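Side-chain contacts in possible thiamine biosynthesis enzyme (Candida albicans, PDB 2X7Q), which is of unknown function but has the periplasmic binding protein fold of the SsuA/TauA family and may bind a small ligand, possibly in thiamine biosynthesis: residues N60-N63 / I69-G72; E75-D80 / E86-L91; W176-S181 / A255-K260; K182-N187 / N247-A252. The protein carries 1 engineered substitution. All coordinates share one frame; numbering follows the deposited sequence. Where two conformers were deposited one is given.

Contact 1: N60-N63 / I69-G72; sequences NLLN and IAIG
A70, which meets L62 across the contact, is held by backbone hydrogen bonding to A206 of strand 203-208, and I69 beside it by K18 and A20 of strand 17-21. What remains between helix 55-63 and strand 69-73 is purely apolar. The methyl of A70 points at the helix and sits against the forked end of L62, 3.8 Å from L62 CD1 and 4.0 Å from both CG and CD2 of the same leucine. The fork therefore straddles the small side chain. L62 gets there with CG anti to its own carbonyl carbon (chi1 -66°), and its second methyl, CD2, reaches down to the strand backbone, 4.1 Å from I69 C. This is the second half of a beta-alpha-beta unit: strand 46-50, helix 55-63 packed on the sheet, then strand 69-73 parallel to the first, with strand 17-21 lying between the two. The 2-1-3-5-4 strand order of this sheet fits a type II periplasmic binding protein lobe. In I69 the bond to CB leads away from the helix, and the side chain packs on L17, V19 and V205, while L62 also leans on V67.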
loop_
_atom_site.group_PDB
_atom_site.type_symbol
_atom_site.label_atom_id
_atom_site.label_comp_id
_atom_site.label_asym_id
_atom_site.label_seq_id
_atom_site.Cartn_x
_atom_site.Cartn_y
_atom_site.Cartn_z
ATOM N N ASN A 60 -9.920 -8.544 -1.987
ATOM C CA ASN A 60 -10.871 -9.410 -2.673
ATOM C C ASN A 60 -10.283 -10.795 -2.936
ATOM O O ASN A 60 -10.963 -11.809 -2.793
ATOM C CB ASN A 60 -11.332 -8.774 -3.987
ATOM C CG ASN A 60 -12.198 -7.554 -3.771
ATOM O OD1 ASN A 60 -12.677 -7.308 -2.666
ATOM N ND2 ASN A 60 -12.408 -6.783 -4.831
ATOM N N LEU A 61 -9.012 -10.825 -3.322
ATOM C CA LEU A 61 -8.318 -12.079 -3.590
ATOM C C LEU A 61 -8.163 -12.901 -2.311
ATOM O O LEU A 61 -8.240 -14.128 -2.342
ATOM C CB LEU A 61 -6.949 -11.808 -4.219
ATOM C CG LEU A 61 -6.958 -11.114 -5.583
ATOM C CD1 LEU A 61 -5.544 -10.782 -6.032
ATOM C CD2 LEU A 61 -7.667 -11.970 -6.622
ATOM N N LEU A 62 -7.947 -12.221 -1.190
ATOM C CA LEU A 62 -7.845 -12.894 0.100
ATOM C C LEU A 62 -9.202 -13.447 0.517
ATOM O O LEU A 62 -9.291 -14.532 1.090
ATOM C CB LEU A 62 -7.319 -11.936 1.170
ATOM C CG LEU A 62 -5.881 -11.442 1.002
ATOM C CD1 LEU A 62 -5.516 -10.476 2.117
ATOM C CD2 LEU A 62 -4.918 -12.616 0.970
ATOM N N ASN A 63 -10.257 -12.696 0.217
ATOM C CA ASN A 63 -11.615 -13.103 0.556
ATOM C C ASN A 63 -12.078 -14.320 -0.235
ATOM O O ASN A 63 -12.821 -15.153 0.277
ATOM C CB ASN A 63 -12.589 -11.941 0.349
ATOM C CG ASN A 63 -12.373 -10.812 1.338
ATOM O OD1 ASN A 63 -11.645 -10.960 2.319
ATOM N ND2 ASN A 63 -13.013 -9.675 1.086
ATOM N N ILE A 69 -1.388 -14.771 0.562
ATOM C CA ILE A 69 -0.782 -13.581 1.149
ATOM C C ILE A 69 -0.920 -12.370 0.226
ATOM O O ILE A 69 -0.901 -12.508 -1.000
ATOM C CB ILE A 69 0.714 -13.813 1.470
ATOM C CG1 ILE A 69 0.877 -14.993 2.430
ATOM C CG2 ILE A 69 1.343 -12.560 2.053
ATOM C CD1 ILE A 69 2.308 -15.246 2.853
ATOM N N ALA A 70 -1.060 -11.188 0.820
ATOM C CA ALA A 70 -1.152 -9.946 0.057
ATOM C C ALA A 70 -0.259 -8.864 0.656
ATOM O O ALA A 70 -0.266 -8.651 1.867
ATOM C CB ALA A 70 -2.591 -9.471 -0.022
ATOM N N ILE A 71 0.515 -8.196 -0.195
ATOM C CA ILE A 71 1.364 -7.089 0.237
ATOM C C ILE A 71 0.768 -5.771 -0.253
ATOM O O ILE A 71 0.939 -5.403 -1.418
ATOM C CB ILE A 71 2.793 -7.218 -0.327
ATOM C CG1 ILE A 71 3.312 -8.650 -0.176
ATOM C CG2 ILE A 71 3.731 -6.225 0.350
ATOM C CD1 ILE A 71 4.056 -8.904 1.119
ATOM N N GLY A 72 0.071 -5.059 0.629
ATOM C CA GLY A 72 -0.611 -3.837 0.236
ATOM C C GLY A 72 -0.504 -2.705 1.239
ATOM O O GLY A 72 0.210 -2.809 2.237
#

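Contact 2: E75-D80 / E86-L91; sequences EAFIAD and ENIHVL
Helix 75-80 and strand 88-91 run at 135° to each other with their axes 8.9 Å apart at the closest, and F77 and V90 come nearest along the backbone, their CA atoms 7.3 Å apart. F77 fills the middle of the gap. With CG anti to its carbonyl carbon (chi1 -63°), its ring lies across the side chain of I88 at about a right angle, and F77 CD1 is 4.1 Å from I88 CG2. Its CB packs on the strand separately, 4.0 Å from V90 CG2. That same valine methyl takes a second neighbour, I78 CD1 at 4.2 Å; the bond to CB in I78 leads away from the strand, and the bend at chi2 (-60°) helps carry the terminal methyl back. At the other end D80 lies across I88, with D80 OD2 3.8 Å from I88 CG1. This oxygen accepts a hydrogen bond from N85 ND2, and N85 OD1 accepts from N87 N. In this lobe of the periplasmic binding protein fold, helix 74-82 packs on the sheet that the chain re-enters, through a short turn, as edge strand 88-95. Between the two segments the grip is dispersive and without direction: shape sets the fit of F77, I78, I88 and V90, whereas D80, the carboxylate that touches the strand, gets its polar partner N85 from the turn.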
loop_
_atom_site.group_PDB
_atom_site.type_symbol
_atom_site.label_atom_id
_atom_site.label_comp_id
_atom_site.label_asym_id
_atom_site.label_seq_id
_atom_site.Cartn_x
_atom_site.Cartn_y
_atom_site.Cartn_z
ATOM N N GLU A 75 -3.471 1.255 5.500
ATOM C CA GLU A 75 -4.817 1.752 5.779
ATOM C C GLU A 75 -5.897 0.882 5.140
ATOM O O GLU A 75 -6.991 0.748 5.681
ATOM C CB GLU A 75 -4.974 3.212 5.337
ATOM C CG GLU A 75 -4.994 3.432 3.830
ATOM C CD GLU A 75 -3.608 3.568 3.238
ATOM O OE1 GLU A 75 -2.624 3.444 3.994
ATOM O OE2 GLU A 75 -3.503 3.804 2.018
ATOM N N ALA A 76 -5.581 0.292 3.992
ATOM C CA ALA A 76 -6.529 -0.552 3.276
ATOM C C ALA A 76 -6.961 -1.744 4.127
ATOM O O ALA A 76 -8.145 -2.067 4.205
ATOM C CB ALA A 76 -5.925 -1.029 1.963
ATOM N N PHE A 77 -5.990 -2.400 4.752
ATOM C CA PHE A 77 -6.261 -3.578 5.567
ATOM C C PHE A 77 -6.828 -3.204 6.934
ATOM O O PHE A 77 -7.755 -3.848 7.424
ATOM C CB PHE A 77 -4.993 -4.419 5.733
ATOM C CG PHE A 77 -4.461 -4.979 4.442
ATOM C CD1 PHE A 77 -5.065 -6.077 3.847
ATOM C CD2 PHE A 77 -3.357 -4.411 3.823
ATOM C CE1 PHE A 77 -4.580 -6.596 2.659
ATOM C CE2 PHE A 77 -2.866 -4.928 2.636
ATOM C CZ PHE A 77 -3.479 -6.020 2.054
ATOM N N ILE A 78 -6.270 -2.165 7.545
ATOM C CA ILE A 78 -6.737 -1.709 8.850
ATOM C C ILE A 78 -8.203 -1.290 8.801
ATOM O O ILE A 78 -8.994 -1.668 9.665
ATOM C CB ILE A 78 -5.899 -0.528 9.378
ATOM C CG1 ILE A 78 -4.435 -0.939 9.538
ATOM C CG2 ILE A 78 -6.463 -0.025 10.701
ATOM C CD1 ILE A 78 -4.223 -2.083 10.508
ATOM N N ALA A 79 -8.560 -0.508 7.788
ATOM C CA ALA A 79 -9.935 -0.047 7.636
ATOM C C ALA A 79 -10.881 -1.213 7.369
ATOM O O ALA A 79 -11.961 -1.289 7.954
ATOM C CB ALA A 79 -10.030 0.985 6.522
ATOM N N ASP A 80 -10.468 -2.122 6.489
ATOM C CA ASP A 80 -11.283 -3.281 6.145
ATOM C C ASP A 80 -11.585 -4.120 7.385
ATOM O O ASP A 80 -12.703 -4.605 7.559
ATOM C CB ASP A 80 -10.579 -4.131 5.084
ATOM C CG ASP A 80 -11.535 -5.046 4.340
ATOM O OD1 ASP A 80 -12.514 -4.539 3.755
ATOM O OD2 ASP A 80 -11.304 -6.273 4.335
ATOM N N GLU A 86 -13.368 -9.940 9.798
ATOM C CA GLU A 86 -12.626 -10.705 10.794
ATOM C C GLU A 86 -11.807 -11.826 10.165
ATOM O O GLU A 86 -11.169 -12.604 10.872
ATOM C CB GLU A 86 -13.573 -11.274 11.856
ATOM C CG GLU A 86 -14.354 -12.510 11.423
ATOM C CD GLU A 86 -15.600 -12.183 10.621
ATOM O OE1 GLU A 86 -15.682 -11.072 10.062
ATOM O OE2 GLU A 86 -16.497 -13.049 10.538
ATOM N N ASN A 87 -11.822 -11.900 8.839
ATOM C CA ASN A 87 -11.064 -12.923 8.128
ATOM C C ASN A 87 -9.807 -12.366 7.470
ATOM O O ASN A 87 -9.168 -13.035 6.659
ATOM C CB ASN A 87 -11.948 -13.640 7.105
ATOM C CG ASN A 87 -12.987 -14.530 7.762
ATOM O OD1 ASN A 87 -12.737 -15.125 8.811
ATOM N ND2 ASN A 87 -14.160 -14.624 7.149
ATOM N N ILE A 88 -9.457 -11.135 7.832
ATOM C CA ILE A 88 -8.226 -10.514 7.358
ATOM C C ILE A 88 -7.263 -10.312 8.524
ATOM O O ILE A 88 -7.641 -9.772 9.565
ATOM C CB ILE A 88 -8.498 -9.155 6.685
ATOM C CG1 ILE A 88 -9.280 -9.353 5.385
ATOM C CG2 ILE A 88 -7.192 -8.432 6.401
ATOM C CD1 ILE A 88 -8.518 -10.119 4.326
ATOM N N HIS A 89 -6.022 -10.752 8.345
ATOM C CA HIS A 89 -5.016 -10.646 9.396
ATOM C C HIS A 89 -3.772 -9.894 8.935
ATOM O O HIS A 89 -3.165 -10.239 7.920
ATOM C CB HIS A 89 -4.623 -12.037 9.902
ATOM C CG HIS A 89 -5.676 -12.699 10.733
ATOM N ND1 HIS A 89 -6.747 -13.374 10.183
ATOM C CD2 HIS A 89 -5.820 -12.800 12.075
ATOM C CE1 HIS A 89 -7.504 -13.856 11.150
ATOM N NE2 HIS A 89 -6.965 -13.522 12.310
ATOM N N VAL A 90 -3.399 -8.865 9.689
ATOM C CA VAL A 90 -2.162 -8.138 9.436
ATOM C C VAL A 90 -1.023 -8.785 10.216
ATOM O O VAL A 90 -0.974 -8.698 11.445
ATOM C CB VAL A 90 -2.278 -6.656 9.838
ATOM C CG1 VAL A 90 -0.950 -5.943 9.625
ATOM C CG2 VAL A 90 -3.386 -5.976 9.047
ATOM N N LEU A 91 -0.110 -9.428 9.497
ATOM C CA LEU A 91 0.952 -10.210 10.121
ATOM C C LEU A 91 2.145 -9.366 10.558
ATOM O O LEU A 91 2.609 -9.476 11.694
ATOM C CB LEU A 91 1.417 -11.319 9.176
ATOM C CG LEU A 91 0.350 -12.334 8.765
ATOM C CD1 LEU A 91 0.912 -13.323 7.759
ATOM C CD2 LEU A 91 -0.195 -13.055 9.985
#

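Contact 3: W176-S181 / A255-K260; sequences WEYFTS and AKEWTK
F179 and W258 make the tight half of this contact. W258 CB stands 3.8 Å from the centroid of the F179 ring, 7° off its normal, a CH-pi contact centred on the face. The indole turns its edge to the phenyl face in an offset edge-to-face pair: its five-membered ring is 5.4 Å from the phenyl centroid, with the planes at 79°. Y178 CD2 covers the opposite face, so the ring is held between its chain neighbour and helix 252-259. Helix 178-186 starts here, and E177 is its N-cap: E177 OE2 accepts from F179 N at 2.8 Å, met from above the carboxylate plane, and E177 OE1 takes T180 OG1 at 2.6 Å on its anti lone pair. A glycerol, probably from the crystallisation liquor, is hydrogen-bonded to E177 OE2 and lies close to W258, with H25 stacked on the indole and F26 meeting it edge-to-face; it may mark a pocket, as in the ligand clefts of periplasmic binding proteins. E257, partly exposed, forms the looser side toward solvent. It runs out extended, CG anti to its backbone N (chi1 -177°), past the F179 edge; two conformers and a crystal neighbour make its short approaches to F179 CE1 doubtful.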
loop_
_atom_site.group_PDB
_atom_site.type_symbol
_atom_site.label_atom_id
_atom_site.label_comp_id
_atom_site.label_asym_id
_atom_site.label_seq_id
_atom_site.Cartn_x
_atom_site.Cartn_y
_atom_site.Cartn_z
ATOM N N TRP A 176 -2.116 10.438 -5.890
ATOM C CA TRP A 176 -1.370 9.262 -6.319
ATOM C C TRP A 176 0.052 9.326 -5.775
ATOM O O TRP A 176 0.558 10.405 -5.471
ATOM C CB TRP A 176 -1.355 9.183 -7.847
ATOM C CG TRP A 176 -1.332 7.785 -8.381
ATOM C CD1 TRP A 176 -0.272 7.136 -8.942
ATOM C CD2 TRP A 176 -2.428 6.857 -8.406
ATOM N NE1 TRP A 176 -0.638 5.865 -9.317
ATOM C CE2 TRP A 176 -1.951 5.671 -8.997
ATOM C CE3 TRP A 176 -3.759 6.921 -7.985
ATOM C CZ2 TRP A 176 -2.768 4.553 -9.177
ATOM C CZ3 TRP A 176 -4.564 5.809 -8.166
ATOM C CH2 TRP A 176 -4.066 4.642 -8.756
ATOM N N GLU A 177 0.691 8.168 -5.648
ATOM C CA GLU A 177 2.052 8.109 -5.129
ATOM C C GLU A 177 2.955 9.068 -5.903
ATOM O O GLU A 177 2.914 9.115 -7.132
ATOM C CB GLU A 177 2.591 6.677 -5.189
ATOM C CG GLU A 177 3.872 6.459 -4.398
ATOM C CD GLU A 177 5.100 6.971 -5.125
ATOM O OE1 GLU A 177 5.317 6.563 -6.287
ATOM O OE2 GLU A 177 5.845 7.781 -4.536
ATOM N N TYR A 178 3.758 9.836 -5.174
ATOM C CA TYR A 178 4.566 10.900 -5.768
ATOM C C TYR A 178 5.464 10.439 -6.913
ATOM O O TYR A 178 5.308 10.891 -8.046
ATOM C CB TYR A 178 5.411 11.602 -4.700
ATOM C CG TYR A 178 6.400 12.594 -5.270
ATOM C CD1 TYR A 178 5.971 13.801 -5.810
ATOM C CD2 TYR A 178 7.764 12.326 -5.266
ATOM C CE1 TYR A 178 6.869 14.709 -6.334
ATOM C CE2 TYR A 178 8.670 13.230 -5.789
ATOM C CZ TYR A 178 8.217 14.419 -6.323
ATOM O OH TYR A 178 9.114 15.325 -6.846
ATOM N N PHE A 179 6.412 9.559 -6.612
ATOM C CA PHE A 179 7.399 9.139 -7.604
ATOM C C PHE A 179 6.769 8.463 -8.816
ATOM O O PHE A 179 7.375 8.400 -9.883
ATOM C CB PHE A 179 8.461 8.238 -6.973
ATOM C CG PHE A 179 9.373 8.956 -6.021
ATOM C CD1 PHE A 179 10.453 9.683 -6.492
ATOM C CD2 PHE A 179 9.148 8.909 -4.655
ATOM C CE1 PHE A 179 11.292 10.348 -5.618
ATOM C CE2 PHE A 179 9.982 9.572 -3.775
ATOM C CZ PHE A 179 11.056 10.292 -4.257
ATOM N N THR A 180 5.551 7.962 -8.647
ATOM C CA THR A 180 4.820 7.354 -9.749
ATOM C C THR A 180 4.203 8.438 -10.628
ATOM O O THR A 180 3.993 8.242 -11.824
ATOM C CB THR A 180 3.713 6.408 -9.236
ATOM O OG1 THR A 180 4.296 5.382 -8.423
ATOM C CG2 THR A 180 2.972 5.766 -10.397
ATOM N N SER A 181 3.926 9.588 -10.020
ATOM C CA SER A 181 3.311 10.711 -10.718
ATOM C C SER A 181 4.360 11.691 -11.232
ATOM O O SER A 181 4.070 12.537 -12.077
ATOM C CB SER A 181 2.347 11.447 -9.786
ATOM O OG SER A 181 1.385 10.569 -9.229
ATOM N N ALA A 255 13.976 6.849 -9.778
ATOM C CA ALA A 255 14.113 5.627 -9.000
ATOM C C ALA A 255 15.158 5.828 -7.909
ATOM O O ALA A 255 14.991 5.364 -6.783
ATOM C CB ALA A 255 14.498 4.464 -9.899
ATOM N N LYS A 256 16.240 6.520 -8.253
ATOM C CA LYS A 256 17.308 6.803 -7.302
ATOM C C LYS A 256 16.816 7.687 -6.162
ATOM O O LYS A 256 17.101 7.421 -4.997
ATOM C CB LYS A 256 18.494 7.465 -8.006
ATOM C CG LYS A 256 19.642 7.820 -7.078
ATOM C CD LYS A 256 20.781 8.485 -7.832
ATOM C CE LYS A 256 21.923 8.847 -6.893
ATOM N NZ LYS A 256 23.052 9.496 -7.618
ATOM N N GLU A 257 16.079 8.737 -6.505
ATOM C CA GLU A 257 15.537 9.646 -5.503
ATOM C C GLU A 257 14.654 8.897 -4.512
ATOM O O GLU A 257 14.682 9.173 -3.315
ATOM C CB GLU A 257 14.746 10.775 -6.170
ATOM C CG GLU A 257 14.206 11.814 -5.204
ATOM C CD GLU A 257 13.398 12.894 -5.898
ATOM O OE1 GLU A 257 13.434 12.955 -7.145
ATOM O OE2 GLU A 257 12.731 13.682 -5.195
ATOM N N TRP A 258 13.879 7.943 -5.017
ATOM C CA TRP A 258 12.976 7.159 -4.182
ATOM C C TRP A 258 13.722 6.299 -3.163
ATOM O O TRP A 258 13.291 6.176 -2.018
ATOM C CB TRP A 258 12.070 6.288 -5.053
ATOM C CG TRP A 258 11.317 5.248 -4.282
ATOM C CD1 TRP A 258 10.169 5.428 -3.566
ATOM C CD2 TRP A 258 11.658 3.863 -4.145
ATOM N NE1 TRP A 258 9.774 4.242 -2.996
ATOM C CE2 TRP A 258 10.674 3.265 -3.337
ATOM C CE3 TRP A 258 12.706 3.073 -4.632
ATOM C CZ2 TRP A 258 10.702 1.914 -3.002
ATOM C CZ3 TRP A 258 12.733 1.733 -4.297
ATOM C CH2 TRP A 258 11.737 1.167 -3.492
ATOM N N THR A 259 14.841 5.712 -3.577
ATOM C CA THR A 259 15.609 4.832 -2.699
ATOM C C THR A 259 16.104 5.558 -1.452
ATOM O O THR A 259 16.436 4.926 -0.450
ATOM C CB THR A 259 16.825 4.215 -3.425
ATOM O OG1 THR A 259 17.769 5.245 -3.748
ATOM C CG2 THR A 259 16.389 3.509 -4.700
ATOM N N LYS A 260 16.156 6.884 -1.521
ATOM C CA LYS A 260 16.660 7.688 -0.413
ATOM C C LYS A 260 15.540 8.157 0.516
ATOM O O LYS A 260 15.770 8.958 1.421
ATOM C CB LYS A 260 17.451 8.892 -0.934
ATOM C CG LYS A 260 18.743 8.528 -1.664
ATOM C CD LYS A 260 19.677 9.729 -1.792
ATOM C CE LYS A 260 19.140 10.776 -2.760
ATOM N NZ LYS A 260 19.219 10.331 -4.179
#

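Contact 4: K182-N187 / N247-A252; sequences KKYYDN and NLDYSA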
loop_
_atom_site.group_PDB
_atom_site.type_symbol
_atom_site.label_atom_id
_atom_site.label_comp_id
_atom_site.label_asym_id
_atom_site.label_seq_id
_atom_site.Cartn_x
_atom_site.Cartn_y
_atom_site.Cartn_z
ATOM N N LYS A 182 5.578 11.572 -10.716
ATOM C CA LYS A 182 6.642 12.513 -11.040
ATOM C C LYS A 182 6.901 12.588 -12.540
ATOM O O LYS A 182 7.130 13.669 -13.081
ATOM C CB LYS A 182 7.925 12.150 -10.291
ATOM C CG LYS A 182 9.019 13.200 -10.388
ATOM C CD LYS A 182 10.203 12.849 -9.506
ATOM C CE LYS A 182 11.212 13.982 -9.461
ATOM N NZ LYS A 182 11.760 14.302 -10.804
ATOM N N LYS A 183 6.861 11.438 -13.206
ATOM C CA LYS A 183 7.065 11.380 -14.648
ATOM C C LYS A 183 6.137 12.340 -15.385
ATOM O O LYS A 183 6.540 12.988 -16.350
ATOM C CB LYS A 183 6.846 9.957 -15.169
ATOM C CG LYS A 183 6.758 9.869 -16.689
ATOM C CD LYS A 183 6.382 8.464 -17.142
ATOM C CE LYS A 183 6.205 8.387 -18.650
ATOM N NZ LYS A 183 5.860 7.016 -19.108
ATOM N N TYR A 184 4.895 12.431 -14.923
ATOM C CA TYR A 184 3.885 13.228 -15.611
ATOM C C TYR A 184 3.886 14.690 -15.174
ATOM O O TYR A 184 3.203 15.520 -15.768
ATOM C CB TYR A 184 2.499 12.596 -15.448
ATOM C CG TYR A 184 2.420 11.206 -16.034
ATOM C CD1 TYR A 184 2.166 11.015 -17.387
ATOM C CD2 TYR A 184 2.618 10.084 -15.240
ATOM C CE1 TYR A 184 2.100 9.743 -17.927
ATOM C CE2 TYR A 184 2.553 8.809 -15.770
ATOM C CZ TYR A 184 2.294 8.645 -17.114
ATOM O OH TYR A 184 2.229 7.379 -17.650
ATOM N N TYR A 185 4.657 15.004 -14.138
ATOM C CA TYR A 185 4.892 16.394 -13.772
ATOM C C TYR A 185 5.961 16.971 -14.690
ATOM O O TYR A 185 5.873 18.120 -15.125
ATOM C CB TYR A 185 5.359 16.513 -12.322
ATOM C CG TYR A 185 4.314 16.178 -11.282
ATOM C CD1 TYR A 185 2.996 16.594 -11.427
ATOM C CD2 TYR A 185 4.655 15.467 -10.139
ATOM C CE1 TYR A 185 2.044 16.294 -10.469
ATOM C CE2 TYR A 185 3.712 15.164 -9.178
ATOM C CZ TYR A 185 2.410 15.581 -9.347
ATOM O OH TYR A 185 1.470 15.282 -8.387
ATOM N N ASP A 186 6.971 16.159 -14.986
ATOM C CA ASP A 186 8.113 16.597 -15.782
ATOM C C ASP A 186 7.763 16.807 -17.254
ATOM O O ASP A 186 8.297 17.708 -17.899
ATOM C CB ASP A 186 9.275 15.610 -15.638
ATOM C CG ASP A 186 9.864 15.605 -14.242
ATOM O OD1 ASP A 186 9.622 16.572 -13.492
ATOM O OD2 ASP A 186 10.571 14.637 -13.895
ATOM N N ASN A 187 6.869 15.977 -17.784
ATOM C CA ASN A 187 6.403 16.154 -19.156
ATOM C C ASN A 187 5.199 17.091 -19.213
ATOM O O ASN A 187 4.591 17.280 -20.266
ATOM C CB ASN A 187 6.090 14.809 -19.823
ATOM C CG ASN A 187 4.939 14.078 -19.163
ATOM O OD1 ASN A 187 4.245 14.624 -18.306
ATOM N ND2 ASN A 187 4.728 12.834 -19.567
ATOM N N ASN A 247 12.231 -2.143 -15.683
ATOM C CA ASN A 247 11.048 -3.000 -15.662
ATOM C C ASN A 247 9.772 -2.268 -15.254
ATOM O O ASN A 247 8.668 -2.724 -15.544
ATOM C CB ASN A 247 11.276 -4.199 -14.740
ATOM C CG ASN A 247 12.360 -5.129 -15.249
ATOM O OD1 ASN A 247 12.092 -6.053 -16.018
ATOM N ND2 ASN A 247 13.593 -4.889 -14.821
ATOM N N LEU A 248 9.930 -1.133 -14.580
ATOM C CA LEU A 248 8.783 -0.359 -14.117
ATOM C C LEU A 248 8.809 1.060 -14.680
ATOM O O LEU A 248 9.834 1.512 -15.192
ATOM C CB LEU A 248 8.745 -0.333 -12.589
ATOM C CG LEU A 248 8.770 -1.707 -11.911
ATOM C CD1 LEU A 248 8.850 -1.570 -10.397
ATOM C CD2 LEU A 248 7.561 -2.537 -12.316
ATOM N N ASP A 249 7.679 1.754 -14.588
ATOM C CA ASP A 249 7.559 3.093 -15.152
ATOM C C ASP A 249 8.218 4.146 -14.269
ATOM O O ASP A 249 7.552 5.048 -13.756
ATOM C CB ASP A 249 6.092 3.458 -15.387
ATOM C CG ASP A 249 5.933 4.706 -16.231
ATOM O OD1 ASP A 249 6.602 4.803 -17.279
ATOM O OD2 ASP A 249 5.136 5.590 -15.855
ATOM N N TYR A 250 9.530 4.026 -14.095
ATOM C CA TYR A 250 10.298 5.009 -13.346
ATOM C C TYR A 250 11.631 5.233 -14.038
ATOM O O TYR A 250 12.278 4.280 -14.468
ATOM C CB TYR A 250 10.546 4.533 -11.914
ATOM C CG TYR A 250 9.302 4.124 -11.160
ATOM C CD1 TYR A 250 8.594 5.042 -10.394
ATOM C CD2 TYR A 250 8.841 2.814 -11.202
ATOM C CE1 TYR A 250 7.460 4.669 -9.696
ATOM C CE2 TYR A 250 7.707 2.431 -10.507
ATOM C CZ TYR A 250 7.022 3.363 -9.758
ATOM O OH TYR A 250 5.895 2.985 -9.068
ATOM N N SER A 251 12.042 6.489 -14.154
ATOM C CA SER A 251 13.359 6.793 -14.696
ATOM C C SER A 251 14.421 6.403 -13.678
ATOM O O SER A 251 14.124 6.256 -12.492
ATOM C CB SER A 251 13.479 8.273 -15.046
ATOM O OG SER A 251 13.414 9.082 -13.891
ATOM N N ALA A 252 15.652 6.226 -14.144
ATOM C CA ALA A 252 16.753 5.862 -13.263
ATOM C C ALA A 252 16.976 6.935 -12.202
ATOM O O ALA A 252 17.274 6.624 -11.049
ATOM C CB ALA A 252 18.022 5.634 -14.068
HETATM O O HOH W 1 2.539 5.399 -15.463
#
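The ring of Y184 carries K183 CD on one face, 4.0 Å above the plane and offset toward the rim, and a water at its edge, in plane. The carboxylate of D249 is turned 50° from that ring, and its OD2 approaches the ring obliquely. Water joins the two: it donates to D249 OD2 at 2.6 Å and lies 3.0 Å from Y184 OH, bridging a gap of 3.9 Å between Y184 OH and D249 OD2. The other oxygen takes the charge. K183 NZ donates to D249 OD1 at 3.0 Å, on the syn lone pair, in a salt bridge. K183 reaches it with a fully extended chain that starts with CG anti to the backbone N (chi1 168°), and crosses the aspartate at about a right angle, with K183 CD 3.4 Å from D249 OD2. Each carboxylate oxygen thus has a different kind of partner, lysine or water. Both residues are exposed, so solvent probably competes for the bridge, and the lattice contact of D249 may influence its pose. R159 makes a cation-pi contact with Y184, and F155 meets the same ring with the planes steeply inclined. On the loop side D249 is the centre of an inverse gamma turn, closed by a weak bond from Y250 N to L248 O. Two residues on, S251 is the N-cap of helix 252-259, its OG accepting from D254 N: a short loop joining helices 237-247 and 252-259, with an inverse gamma turn followed by a serine N-cap, and tied at the surface to helix 178-186.

How the contacts relate
From the N terminus, contact 1 closes first, where the chain leaves helix 55-63 and enters strand 69-73. Contact 2 follows in series, closing the turn from helix 74-82 into strand 88-95. Both lie on one five-stranded sheet and touch directly: L62 CD1 is 3.7 Å from I88 CD1, and F77 packs on G72. Contacts 3 and 4 close long loops on the far side of the chain's centre from contact 2, with 182-187/247-252 wholly within the span of 176-181/255-260. Both use helix 178-186: contact 3 ties it to helix 252-259 and contact 4 to the loop between helices 237-247 and 252-259. A hydrogen bond between T180 OG1 and Y250 OH, 3.0 Å apart, joins them.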